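Putative isocitrate dehydrogenase, NAD-dependent (Methylococcus capsulatus, PDB 6LKY) probably catalyses the NAD-dependent oxidative decarboxylation of isocitrate to 2-oxoglutarate and binds NAD. Local coordinates at residues 83-88 / 249-254; 111-116 / 164-169; 152-157 / 183-188. The protein carries 1 engineered substitution. All coordinates share one frame; numbering follows the deposited sequence.

Contact 1: residues 83-88 / 249-254; sequences TLRQAL and GANIGT. Engineered in segment 83-88: Leu88 (natural residue Phe).
Arg85 of helix 80-87 reaches into the site where a citrate, probably from the crystallisation liquor, lies near bound NAD, and there meets Asn251 of strand 248-252. The two backbones stay well apart, with Arg85 CA and Asn251 CA 7.0 Å from each other, and the side chains bridge the gap. Arg85 NE gives Asn251 OD1 a weak hydrogen bond of 3.1 Å, bent to 132° at the hydrogen. Upstream, Arg85 CG lies 3.6 Å from Asn251 OD1. With CG anti to the carbonyl carbon (chi1 -67°) and the chain extended from CG to NE, the arginine carries its guanidinium past the amide, their planes 30° apart. Asn251 OD1 also accepts from Asn118, while Arg85 NH2 forms a salt bridge with Glu260 and a hydrogen bond with the citrate. Replacing Arg85 by an alanine would probably deprive Glu260 of its charged mate and the citrate of a donor, and would take from Asn251 OD1 its weak second donor. Asn251 ND2 bonds to Leu258 O and Glu260 OE2, and Asn93 and Arg95 touch Arg85, placing the pair where helix 80-87 meets strand 248-252 and the strands 92-98 and 257-261 that flank it.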
loop_
_atom_site.group_PDB
_atom_site.type_symbol
_atom_site.label_atom_id
_atom_site.label_comp_id
_atom_site.label_asym_id
_atom_site.label_seq_id
_atom_site.Cartn_x
_atom_site.Cartn_y
_atom_site.Cartn_z
ATOM N N THR A 83 -5.233 16.710 12.947
ATOM C CA THR A 83 -5.577 17.464 14.150
ATOM C C THR A 83 -7.088 17.555 14.328
ATOM O O THR A 83 -7.597 17.369 15.436
ATOM C CB THR A 83 -4.965 18.858 14.105
ATOM O OG1 THR A 83 -3.537 18.757 14.139
ATOM C CG2 THR A 83 -5.427 19.679 15.294
ATOM N N LEU A 84 -7.820 17.854 13.251
ATOM C CA LEU A 84 -9.281 17.897 13.329
ATOM C C LEU A 84 -9.845 16.542 13.755
ATOM O O LEU A 84 -10.650 16.464 14.692
ATOM C CB LEU A 84 -9.861 18.323 11.976
ATOM C CG LEU A 84 -10.431 19.729 11.719
ATOM C CD1 LEU A 84 -10.230 20.705 12.867
ATOM C CD2 LEU A 84 -9.858 20.289 10.445
ATOM N N ARG A 85 -9.424 15.459 13.077
ATOM C CA ARG A 85 -9.919 14.123 13.416
ATOM C C ARG A 85 -9.701 13.807 14.890
ATOM O O ARG A 85 -10.584 13.256 15.557
ATOM C CB ARG A 85 -9.229 13.057 12.557
ATOM C CG ARG A 85 -9.554 13.113 11.091
ATOM C CD ARG A 85 -8.497 12.426 10.249
ATOM N NE ARG A 85 -8.865 12.496 8.831
ATOM C CZ ARG A 85 -8.031 12.273 7.822
ATOM N NH1 ARG A 85 -6.763 11.959 8.063
ATOM N NH2 ARG A 85 -8.466 12.371 6.572
ATOM N N GLN A 86 -8.532 14.157 15.417
ATOM C CA GLN A 86 -8.206 13.819 16.803
ATOM C C GLN A 86 -8.881 14.747 17.807
ATOM O O GLN A 86 -9.372 14.283 18.842
ATOM C CB GLN A 86 -6.695 13.833 16.997
ATOM C CG GLN A 86 -6.013 12.725 16.206
ATOM C CD GLN A 86 -4.498 12.803 16.264
ATOM O OE1 GLN A 86 -3.929 13.835 16.603
ATOM N NE2 GLN A 86 -3.841 11.712 15.908
ATOM N N ALA A 87 -8.907 16.054 17.525
ATOM C CA ALA A 87 -9.535 17.022 18.425
ATOM C C ALA A 87 -11.039 16.786 18.546
ATOM O O ALA A 87 -11.624 17.026 19.608
ATOM C CB ALA A 87 -9.260 18.448 17.936
ATOM N N LEU A 88 -11.672 16.288 17.486
ATOM C CA LEU A 88 -13.100 16.012 17.499
ATOM C C LEU A 88 -13.418 14.543 17.752
ATOM O O LEU A 88 -14.587 14.164 17.685
ATOM C CB LEU A 88 -13.727 16.460 16.181
ATOM C CG LEU A 88 -13.569 17.955 15.922
ATOM C CD1 LEU A 88 -13.745 18.259 14.436
ATOM C CD2 LEU A 88 -14.569 18.692 16.780
ATOM N N GLY A 249 -14.875 10.339 1.754
ATOM C CA GLY A 249 -14.689 9.774 3.071
ATOM C C GLY A 249 -15.474 10.533 4.119
ATOM O O GLY A 249 -15.641 11.760 4.023
ATOM N N ALA A 250 -16.012 9.792 5.086
ATOM C CA ALA A 250 -16.686 10.346 6.255
ATOM C C ALA A 250 -15.866 10.072 7.508
ATOM O O ALA A 250 -15.509 8.922 7.768
ATOM C CB ALA A 250 -18.078 9.739 6.419
ATOM N N ASN A 251 -15.573 11.115 8.281
ATOM C CA ASN A 251 -14.917 11.000 9.581
ATOM C C ASN A 251 -15.985 11.080 10.667
ATOM O O ASN A 251 -16.567 12.146 10.893
ATOM C CB ASN A 251 -13.873 12.102 9.773
ATOM C CG ASN A 251 -12.833 12.138 8.658
ATOM O OD1 ASN A 251 -11.770 11.520 8.762
ATOM N ND2 ASN A 251 -13.121 12.886 7.601
ATOM N N ILE A 252 -16.241 9.958 11.334
ATOM C CA ILE A 252 -17.337 9.814 12.284
ATOM C C ILE A 252 -16.800 9.646 13.701
ATOM O O ILE A 252 -15.962 8.768 13.967
ATOM C CB ILE A 252 -18.232 8.618 11.920
ATOM C CG1 ILE A 252 -18.652 8.686 10.450
ATOM C CG2 ILE A 252 -19.431 8.548 12.868
ATOM C CD1 ILE A 252 -19.443 9.943 10.095
ATOM N N GLY A 253 -17.316 10.470 14.614
ATOM C CA GLY A 253 -17.255 10.225 16.036
ATOM C C GLY A 253 -18.666 10.185 16.607
ATOM O O GLY A 253 -19.656 10.369 15.894
ATOM N N THR A 254 -18.743 9.938 17.916
ATOM C CA THR A 254 -20.052 9.851 18.554
ATOM C C THR A 254 -20.788 11.187 18.530
ATOM O O THR A 254 -22.023 11.210 18.487
ATOM C CB THR A 254 -19.911 9.371 19.999
ATOM O OG1 THR A 254 -19.173 10.344 20.755
ATOM C CG2 THR A 254 -19.194 8.036 20.050
#

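Contact 2: residues 111-116 / 164-169; sequences NLVTVR and ARRKKV
Arg166 directs its guanidinium onto the start of strand 111-117, and its plane stands 80° from that of the Asn111 amide. Asn111 OD1 nevertheless sits at the guanidinium edge, where Arg166 NH2 donates to it over a very short 2.5 Å at a nearly straight 162°; the exact length deserves caution at this resolution. Arg166 NH1 bonds to the backbone Asn111 O at 3.1 Å and only weakly to OD1. The backbone oxygen lies in the guanidinium plane, but seen from the acceptor the donor stands well above the carbonyl plane. Asn111 CG is anti to its own N (chi1 -173°), which turns the side-chain oxygen to the same guanidinium as the backbone oxygen. Val113 meets Arg166 differently: the two side chains cross at about a right angle, and Val113 CG2 lies over one guanidinium face, 3.7 Å from Arg166 CZ. The arginine chain, extended from CG to NE, spans the distance from the loop that follows helix 147-163. Arg166 NH1 also pairs with Asp221, whose OD2 accepts from the backbone N of Lys167 and Lys168. This makes a cation shared between two neutral oxygens and a carboxylate, with an apolar methyl on one face, and Asp221 probably offsets part of its positive charge.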
loop_
_atom_site.group_PDB
_atom_site.type_symbol
_atom_site.label_atom_id
_atom_site.label_comp_id
_atom_site.label_asym_id
_atom_site.label_seq_id
_atom_site.Cartn_x
_atom_site.Cartn_y
_atom_site.Cartn_z
ATOM N N ASN A 111 -17.018 -3.129 -5.072
ATOM C CA ASN A 111 -18.029 -2.683 -4.113
ATOM C C ASN A 111 -17.499 -2.966 -2.709
ATOM O O ASN A 111 -17.822 -3.969 -2.071
ATOM C CB ASN A 111 -19.383 -3.358 -4.348
ATOM C CG ASN A 111 -20.493 -2.785 -3.454
ATOM O OD1 ASN A 111 -20.241 -2.013 -2.526
ATOM N ND2 ASN A 111 -21.726 -3.146 -3.757
ATOM N N LEU A 112 -16.662 -2.060 -2.207
ATOM C CA LEU A 112 -16.026 -2.290 -0.913
ATOM C C LEU A 112 -16.077 -1.013 -0.090
ATOM O O LEU A 112 -16.291 0.081 -0.620
ATOM C CB LEU A 112 -14.581 -2.795 -1.079
ATOM C CG LEU A 112 -13.552 -1.866 -1.739
ATOM C CD1 LEU A 112 -12.930 -0.929 -0.694
ATOM C CD2 LEU A 112 -12.480 -2.669 -2.482
ATOM N N VAL A 113 -15.911 -1.158 1.222
ATOM C CA VAL A 113 -15.850 -0.014 2.121
ATOM C C VAL A 113 -14.661 -0.199 3.057
ATOM O O VAL A 113 -14.567 -1.221 3.753
ATOM C CB VAL A 113 -17.151 0.164 2.923
ATOM C CG1 VAL A 113 -17.038 1.391 3.846
ATOM C CG2 VAL A 113 -18.359 0.297 1.981
ATOM N N THR A 114 -13.757 0.787 3.082
ATOM C CA THR A 114 -12.645 0.791 4.029
ATOM C C THR A 114 -13.049 1.534 5.294
ATOM O O THR A 114 -13.549 2.661 5.235
ATOM C CB THR A 114 -11.392 1.427 3.415
ATOM O OG1 THR A 114 -10.960 0.648 2.293
ATOM C CG2 THR A 114 -10.253 1.454 4.430
ATOM N N VAL A 115 -12.852 0.891 6.436
ATOM C CA VAL A 115 -13.047 1.482 7.748
ATOM C C VAL A 115 -11.669 1.611 8.387
ATOM O O VAL A 115 -11.086 0.617 8.851
ATOM C CB VAL A 115 -14.013 0.638 8.598
ATOM C CG1 VAL A 115 -14.193 1.231 9.987
ATOM C CG2 VAL A 115 -15.371 0.523 7.881
ATOM N N ARG A 116 -11.161 2.839 8.421
ATOM C CA ARG A 116 -9.808 3.146 8.854
ATOM C C ARG A 116 -9.859 3.806 10.224
ATOM O O ARG A 116 -10.571 4.804 10.417
ATOM C CB ARG A 116 -9.079 4.052 7.836
ATOM C CG ARG A 116 -8.414 5.288 8.462
ATOM C CD ARG A 116 -7.112 5.730 7.833
ATOM N NE ARG A 116 -7.299 6.793 6.872
ATOM C CZ ARG A 116 -6.502 7.845 6.692
ATOM N NH1 ARG A 116 -5.434 8.059 7.452
ATOM N NH2 ARG A 116 -6.814 8.728 5.755
ATOM N N ALA A 164 -25.438 -1.754 7.051
ATOM C CA ALA A 164 -25.399 -1.649 5.600
ATOM C C ALA A 164 -25.737 -2.962 4.914
ATOM O O ALA A 164 -25.700 -3.027 3.676
ATOM C CB ALA A 164 -24.021 -1.163 5.141
ATOM N N ARG A 165 -26.056 -4.003 5.690
ATOM C CA ARG A 165 -26.372 -5.337 5.172
ATOM C C ARG A 165 -25.234 -5.883 4.316
ATOM O O ARG A 165 -25.449 -6.459 3.248
ATOM C CB ARG A 165 -27.699 -5.348 4.405
ATOM C CG ARG A 165 -28.926 -5.558 5.311
ATOM C CD ARG A 165 -29.539 -6.961 5.149
ATOM N NE ARG A 165 -30.718 -7.170 5.997
ATOM C CZ ARG A 165 -30.835 -8.122 6.922
ATOM N NH1 ARG A 165 -29.853 -8.991 7.124
ATOM N NH2 ARG A 165 -31.952 -8.221 7.637
ATOM N N ARG A 166 -24.011 -5.681 4.781
ATOM C CA ARG A 166 -22.851 -6.311 4.176
ATOM C C ARG A 166 -22.525 -7.587 4.938
ATOM O O ARG A 166 -23.009 -7.829 6.044
ATOM C CB ARG A 166 -21.662 -5.346 4.154
ATOM C CG ARG A 166 -21.874 -4.250 3.133
ATOM C CD ARG A 166 -20.693 -3.333 2.972
ATOM N NE ARG A 166 -20.961 -2.359 1.921
ATOM C CZ ARG A 166 -20.499 -2.444 0.680
ATOM N NH1 ARG A 166 -19.707 -3.449 0.319
ATOM N NH2 ARG A 166 -20.816 -1.506 -0.198
ATOM N N LYS A 167 -21.721 -8.434 4.323
ATOM C CA LYS A 167 -21.614 -9.789 4.820
ATOM C C LYS A 167 -20.246 -10.193 5.357
ATOM O O LYS A 167 -20.178 -11.190 6.077
ATOM C CB LYS A 167 -22.183 -10.746 3.760
ATOM C CG LYS A 167 -23.709 -10.776 4.069
ATOM C CD LYS A 167 -24.757 -11.165 3.029
ATOM C CE LYS A 167 -24.284 -11.936 1.832
ATOM N NZ LYS A 167 -25.178 -11.633 0.668
ATOM N N LYS A 168 -19.173 -9.440 5.089
ATOM C CA LYS A 168 -17.838 -9.845 5.525
ATOM C C LYS A 168 -17.034 -8.631 5.981
ATOM O O LYS A 168 -17.056 -7.571 5.339
ATOM C CB LYS A 168 -17.087 -10.584 4.411
ATOM C CG LYS A 168 -15.634 -10.960 4.757
ATOM C CD LYS A 168 -15.061 -11.901 3.719
ATOM C CE LYS A 168 -15.154 -11.293 2.324
ATOM N NZ LYS A 168 -14.434 -12.152 1.352
ATOM N N VAL A 169 -16.328 -8.808 7.100
ATOM C CA VAL A 169 -15.298 -7.884 7.577
ATOM C C VAL A 169 -13.944 -8.573 7.460
ATOM O O VAL A 169 -13.756 -9.682 7.977
ATOM C CB VAL A 169 -15.552 -7.436 9.029
ATOM C CG1 VAL A 169 -14.316 -6.694 9.580
ATOM C CG2 VAL A 169 -16.790 -6.545 9.117
#

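Contact 3: residues 152-157 / 183-188; sequences RIIRYA and GLFLEI
Ile154 points from helix 147-163 toward helix 181-193, and its CG1-CD1 branch lies against Phe185. From Ile154 CB the chain leaves through CG1, which is anti to the carbonyl carbon (chi1 -67°) and passes 3.9 Å from Phe185 CE1. The next step brings Ile154 CD1 over the face of the Phe185 ring, 4.1 Å from the centroid and 27° off the normal, a CH-pi contact. Ile154 CD1 is 3.6 Å from Phe185 CE1, 3.7 Å from Phe185 O and 4.0 Å from Ile188 CG2, which lies about one helical turn beyond the phenylalanine. Strand 168-173 joins the two helices in the chain, a helix-strand-helix step, and its Leu171 touches both Ile154 and Phe185. The helix axes here approach to 10.7 Å and cross at -43°, with both chains running broadly the same way. Ile153 takes another route to the ring: Ile153 CG2 meets the edge, in plane, 3.6 Å from Phe185 CE1, while the end of its side chain leads away to strand 111-117. On helix 147-163, Arg147 and Ser150 cover Ile188 further.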
loop_
_atom_site.group_PDB
_atom_site.type_symbol
_atom_site.label_atom_id
_atom_site.label_comp_id
_atom_site.label_asym_id
_atom_site.label_seq_id
_atom_site.Cartn_x
_atom_site.Cartn_y
_atom_site.Cartn_z
ATOM N N ARG A 152 -13.054 0.163 19.533
ATOM C CA ARG A 152 -14.118 0.980 18.970
ATOM C C ARG A 152 -14.086 0.963 17.442
ATOM O O ARG A 152 -15.151 0.897 16.813
ATOM C CB ARG A 152 -14.059 2.403 19.536
ATOM C CG ARG A 152 -12.815 3.223 19.201
ATOM C CD ARG A 152 -12.913 4.624 19.829
ATOM N NE ARG A 152 -11.725 5.432 19.564
ATOM C CZ ARG A 152 -11.532 6.655 20.049
ATOM N NH1 ARG A 152 -12.450 7.214 20.826
ATOM N NH2 ARG A 152 -10.427 7.328 19.744
ATOM N N ILE A 153 -12.893 0.954 16.816
ATOM C CA ILE A 153 -12.902 0.932 15.347
ATOM C C ILE A 153 -13.391 -0.420 14.820
ATOM O O ILE A 153 -14.117 -0.483 13.814
ATOM C CB ILE A 153 -11.529 1.331 14.745
ATOM C CG1 ILE A 153 -11.684 1.627 13.245
ATOM C CG2 ILE A 153 -10.463 0.244 14.915
ATOM C CD1 ILE A 153 -12.590 2.827 12.941
ATOM N N ILE A 154 -13.047 -1.521 15.497
ATOM C CA ILE A 154 -13.467 -2.820 14.973
ATOM C C ILE A 154 -14.966 -3.040 15.204
ATOM O O ILE A 154 -15.675 -3.558 14.322
ATOM C CB ILE A 154 -12.611 -3.951 15.572
ATOM C CG1 ILE A 154 -11.156 -3.838 15.067
ATOM C CG2 ILE A 154 -13.222 -5.335 15.217
ATOM C CD1 ILE A 154 -10.096 -4.425 16.027
ATOM N N ARG A 155 -15.485 -2.633 16.376
ATOM C CA ARG A 155 -16.930 -2.672 16.562
ATOM C C ARG A 155 -17.636 -1.780 15.549
ATOM O O ARG A 155 -18.696 -2.154 15.029
ATOM C CB ARG A 155 -17.311 -2.254 17.984
ATOM C CG ARG A 155 -16.897 -3.245 19.051
ATOM C CD ARG A 155 -17.791 -3.171 20.268
ATOM N NE ARG A 155 -17.578 -4.329 21.128
ATOM C CZ ARG A 155 -16.768 -4.320 22.179
ATOM N NH1 ARG A 155 -16.132 -3.200 22.505
ATOM N NH2 ARG A 155 -16.615 -5.414 22.914
ATOM N N TYR A 156 -17.080 -0.594 15.255
ATOM C CA TYR A 156 -17.699 0.247 14.234
ATOM C C TYR A 156 -17.782 -0.486 12.907
ATOM O O TYR A 156 -18.792 -0.384 12.205
ATOM C CB TYR A 156 -16.951 1.569 14.042
ATOM C CG TYR A 156 -17.674 2.495 13.067
ATOM C CD1 TYR A 156 -17.609 2.285 11.697
ATOM C CD2 TYR A 156 -18.438 3.556 13.526
ATOM C CE1 TYR A 156 -18.283 3.096 10.815
ATOM C CE2 TYR A 156 -19.108 4.388 12.647
ATOM C CZ TYR A 156 -19.032 4.145 11.296
ATOM O OH TYR A 156 -19.696 4.960 10.405
ATOM N N ALA A 157 -16.723 -1.214 12.532
ATOM C CA ALA A 157 -16.747 -1.916 11.251
ATOM C C ALA A 157 -17.837 -2.992 11.228
ATOM O O ALA A 157 -18.569 -3.128 10.242
ATOM C CB ALA A 157 -15.372 -2.528 10.949
ATOM N N GLY A 183 -0.298 -6.764 16.128
ATOM C CA GLY A 183 -0.702 -7.989 16.811
ATOM C C GLY A 183 -1.839 -7.775 17.801
ATOM O O GLY A 183 -2.762 -8.588 17.878
ATOM N N LEU A 184 -1.768 -6.697 18.593
ATOM C CA LEU A 184 -2.859 -6.380 19.512
ATOM C C LEU A 184 -4.132 -6.024 18.745
ATOM O O LEU A 184 -5.233 -6.463 19.103
ATOM C CB LEU A 184 -2.448 -5.235 20.437
ATOM C CG LEU A 184 -3.451 -4.754 21.489
ATOM C CD1 LEU A 184 -3.767 -5.870 22.489
ATOM C CD2 LEU A 184 -2.933 -3.512 22.209
ATOM N N PHE A 185 -3.997 -5.253 17.666
ATOM C CA PHE A 185 -5.156 -4.958 16.822
ATOM C C PHE A 185 -5.823 -6.246 16.321
ATOM O O PHE A 185 -7.043 -6.420 16.436
ATOM C CB PHE A 185 -4.703 -4.074 15.653
ATOM C CG PHE A 185 -5.817 -3.558 14.806
ATOM C CD1 PHE A 185 -6.681 -2.599 15.290
ATOM C CD2 PHE A 185 -5.983 -4.010 13.509
ATOM C CE1 PHE A 185 -7.715 -2.120 14.500
ATOM C CE2 PHE A 185 -7.011 -3.530 12.711
ATOM C CZ PHE A 185 -7.870 -2.580 13.206
ATOM N N LEU A 186 -5.028 -7.174 15.779
ATOM C CA LEU A 186 -5.558 -8.441 15.273
ATOM C C LEU A 186 -6.226 -9.263 16.385
ATOM O O LEU A 186 -7.314 -9.821 16.200
ATOM C CB LEU A 186 -4.425 -9.242 14.625
ATOM C CG LEU A 186 -4.782 -10.648 14.128
ATOM C CD1 LEU A 186 -5.897 -10.593 13.090
ATOM C CD2 LEU A 186 -3.561 -11.336 13.551
ATOM N N GLU A 187 -5.566 -9.373 17.540
ATOM C CA GLU A 187 -6.107 -10.160 18.647
ATOM C C GLU A 187 -7.448 -9.606 19.116
ATOM O O GLU A 187 -8.413 -10.357 19.335
ATOM C CB GLU A 187 -5.097 -10.179 19.791
ATOM C CG GLU A 187 -5.589 -10.844 21.062
ATOM C CD GLU A 187 -4.711 -10.495 22.242
ATOM O OE1 GLU A 187 -3.497 -10.791 22.168
ATOM O OE2 GLU A 187 -5.226 -9.914 23.228
ATOM N N ILE A 188 -7.527 -8.280 19.264
ATOM C CA ILE A 188 -8.791 -7.663 19.642
ATOM C C ILE A 188 -9.857 -7.911 18.576
ATOM O O ILE A 188 -11.020 -8.198 18.900
ATOM C CB ILE A 188 -8.579 -6.166 19.917
ATOM C CG1 ILE A 188 -7.813 -5.999 21.234
ATOM C CG2 ILE A 188 -9.905 -5.459 19.924
ATOM C CD1 ILE A 188 -7.240 -4.612 21.469
#

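In the fold
Contacts 1 and 2 both rest on the one mixed sheet, their centres 19 Å apart, and they meet where the guanidinium groups of Arg85 and Arg116 approach: Arg85 NH1 and Arg116 NH2 are 4.0 Å apart, and both arginines bond to the bound citrate, as anion-binding groups do. Contact 3 packs against contact 2, its centre 15 Å away, with Ile153 CD1 3.7 Å from Val115 CG1. Contacts 1 and 3 meet where Ile252 CG1 lies 3.9 Å from Tyr156 OH. Contact 1 belongs to the ligand site, Arg85 being about 4 Å from NAD between nearest side-chain and ligand atoms, whereas contact 2 lies away from the annotated sites.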